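Local coordinates for protein galactose-binding lectin (Arachis hypogaea, PDB 2PEL) that binds galactose-containing carbohydrates as a homotetrameric, calcium- and manganese-dependent legume lectin, at residues 16-21 / 44-49. Numbering follows the deposited sequence.
Sequences PAINFQ and GRVLYA
The side chains of Gln21 and Arg45 cross at a slant on one face of an antiparallel strand pair, where the amide oxygen OE1 of Gln21 takes two bonds from the side-on guanidinium: 2.9 Å from Arg45 NH2 and 3.0 Å from Arg45 NE. The two flat groups lie 18° apart, nearly coplanar, and a bend at chi3 (-35°) brings the arginine's NE and NH2 round to that one oxygen. Leu47 CD1 packs against the same amide, 3.5 Å from Gln21 OE1. Further along, the amide of Asn19 lies over Ala49, its ND2 3.4 Å from Ala49 CB.

On the face of Ile18, Phe20, Val46 and Tyr48 the contact is apolar. Val46 CG2 touches both Ile18 CG2, at a tight 3.3 Å, and Phe20 CE1, which lie on the same side of it; Ile18 CG2 also rests over a face of the Phe20 ring, toward its rim.

The backbones fix this register. Asn19 and Leu47 exchange two bonds, as do Gln21 and Arg45, and Ala49 N adds a last one to Ala17 O at 2.8 Å, reaching it from above the carbonyl plane.

A second shell holds the polar ends: Gln21 NE2 bonds to Thr94 O and Arg45 NH2 to Thr94 OG1, Gly107 O takes Arg45 NH1, and Lys203 bonds to Asn19 OD1. Strand 18-22 is one of the two outermost strands, within this chain, of the seven-stranded sheet of the legume lectin jelly roll; strand 43-53 lies between it and strand 201-209, while Ile32 of strand 32-33 packs on Phe20 and Val46, and Met50 of a neighbouring subunit touches Ala17 and Tyr48.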
loop_
_atom_site.group_PDB
_atom_site.type_symbol
_atom_site.label_atom_id
_atom_site.label_comp_id
_atom_site.label_asym_id
_atom_site.label_seq_id
_atom_site.Cartn_x
_atom_site.Cartn_y
_atom_site.Cartn_z
ATOM N N PRO A 16 -0.176 17.246 -10.962
ATOM C CA PRO A 16 -1.372 17.853 -10.390
ATOM C C PRO A 16 -1.460 17.730 -8.876
ATOM O O PRO A 16 -2.217 18.523 -8.271
ATOM C CB PRO A 16 -2.524 17.112 -11.077
ATOM C CG PRO A 16 -1.951 16.540 -12.341
ATOM C CD PRO A 16 -0.500 16.263 -12.023
ATOM N N ALA A 17 -0.765 16.794 -8.245
ATOM C CA ALA A 17 -0.875 16.641 -6.782
ATOM C C ALA A 17 -0.001 17.549 -5.941
ATOM O O ALA A 17 -0.130 17.557 -4.706
ATOM C CB ALA A 17 -0.618 15.177 -6.396
ATOM N N ILE A 18 0.889 18.300 -6.548
ATOM C CA ILE A 18 1.794 19.224 -5.901
ATOM C C ILE A 18 1.633 20.683 -6.361
ATOM O O ILE A 18 1.736 20.919 -7.558
ATOM C CB ILE A 18 3.293 18.910 -6.279
ATOM C CG1 ILE A 18 3.634 17.452 -5.962
ATOM C CG2 ILE A 18 4.260 19.907 -5.577
ATOM C CD1 ILE A 18 4.956 17.013 -6.692
ATOM N N ASN A 19 1.497 21.559 -5.409
ATOM C CA ASN A 19 1.367 22.987 -5.533
ATOM C C ASN A 19 2.731 23.605 -5.154
ATOM O O ASN A 19 3.214 23.257 -4.068
ATOM C CB ASN A 19 0.386 23.560 -4.521
ATOM C CG ASN A 19 -1.096 23.351 -4.657
ATOM O OD1 ASN A 19 -1.809 23.634 -3.655
ATOM N ND2 ASN A 19 -1.625 22.879 -5.788
ATOM N N PHE A 20 3.255 24.481 -5.966
ATOM C CA PHE A 20 4.534 25.185 -5.686
ATOM C C PHE A 20 4.196 26.635 -5.362
ATOM O O PHE A 20 3.297 27.229 -5.978
ATOM C CB PHE A 20 5.545 25.018 -6.809
ATOM C CG PHE A 20 5.916 23.585 -7.092
ATOM C CD1 PHE A 20 6.857 22.927 -6.323
ATOM C CD2 PHE A 20 5.309 22.895 -8.149
ATOM C CE1 PHE A 20 7.213 21.611 -6.583
ATOM C CE2 PHE A 20 5.647 21.576 -8.427
ATOM C CZ PHE A 20 6.600 20.937 -7.639
ATOM N N GLN A 21 4.867 27.203 -4.393
ATOM C CA GLN A 21 4.640 28.607 -3.998
ATOM C C GLN A 21 6.050 29.198 -3.842
ATOM O O GLN A 21 6.874 28.547 -3.177
ATOM C CB GLN A 21 3.790 28.776 -2.757
ATOM C CG GLN A 21 2.504 27.972 -2.756
ATOM C CD GLN A 21 1.620 28.307 -1.574
ATOM O OE1 GLN A 21 2.160 28.437 -0.461
ATOM N NE2 GLN A 21 0.309 28.476 -1.726
ATOM N N GLY A 44 10.366 29.521 -0.623
ATOM C CA GLY A 44 9.855 28.450 -1.501
ATOM C C GLY A 44 9.005 27.521 -0.604
ATOM O O GLY A 44 9.434 27.171 0.499
ATOM N N ARG A 45 7.825 27.148 -1.046
ATOM C CA ARG A 45 6.947 26.253 -0.265
ATOM C C ARG A 45 6.364 25.246 -1.248
ATOM O O ARG A 45 6.160 25.625 -2.410
ATOM C CB ARG A 45 5.876 27.049 0.469
ATOM C CG ARG A 45 6.451 28.276 1.178
ATOM C CD ARG A 45 5.539 28.818 2.222
ATOM N NE ARG A 45 4.127 28.685 1.849
ATOM C CZ ARG A 45 3.153 29.067 2.697
ATOM N NH1 ARG A 45 3.441 29.613 3.884
ATOM N NH2 ARG A 45 1.855 28.866 2.419
ATOM N N VAL A 46 6.163 24.026 -0.819
ATOM C CA VAL A 46 5.588 22.952 -1.649
ATOM C C VAL A 46 4.431 22.393 -0.799
ATOM O O VAL A 46 4.544 22.304 0.452
ATOM C CB VAL A 46 6.689 22.005 -2.109
ATOM C CG1 VAL A 46 7.289 21.128 -1.018
ATOM C CG2 VAL A 46 6.200 21.085 -3.215
ATOM N N LEU A 47 3.304 22.059 -1.428
ATOM C CA LEU A 47 2.155 21.541 -0.663
ATOM C C LEU A 47 1.467 20.368 -1.360
ATOM O O LEU A 47 1.495 20.327 -2.596
ATOM C CB LEU A 47 1.101 22.644 -0.414
ATOM C CG LEU A 47 1.432 23.700 0.645
ATOM C CD1 LEU A 47 2.075 24.925 0.033
ATOM C CD2 LEU A 47 0.142 24.122 1.333
ATOM N N TYR A 48 0.902 19.498 -0.513
ATOM C CA TYR A 48 0.108 18.393 -1.091
ATOM C C TYR A 48 -1.124 19.213 -1.569
ATOM O O TYR A 48 -1.732 19.922 -0.747
ATOM C CB TYR A 48 -0.271 17.306 -0.082
ATOM C CG TYR A 48 -1.118 16.233 -0.710
ATOM C CD1 TYR A 48 -0.636 15.580 -1.854
ATOM C CD2 TYR A 48 -2.375 15.866 -0.218
ATOM C CE1 TYR A 48 -1.358 14.577 -2.516
ATOM C CE2 TYR A 48 -3.113 14.864 -0.861
ATOM C CZ TYR A 48 -2.607 14.241 -1.988
ATOM O OH TYR A 48 -3.351 13.248 -2.576
ATOM N N ALA A 49 -1.440 19.140 -2.835
ATOM C CA ALA A 49 -2.511 19.895 -3.472
ATOM C C ALA A 49 -3.929 19.695 -2.973
ATOM O O ALA A 49 -4.743 20.614 -3.154
ATOM C CB ALA A 49 -2.489 19.655 -4.995
#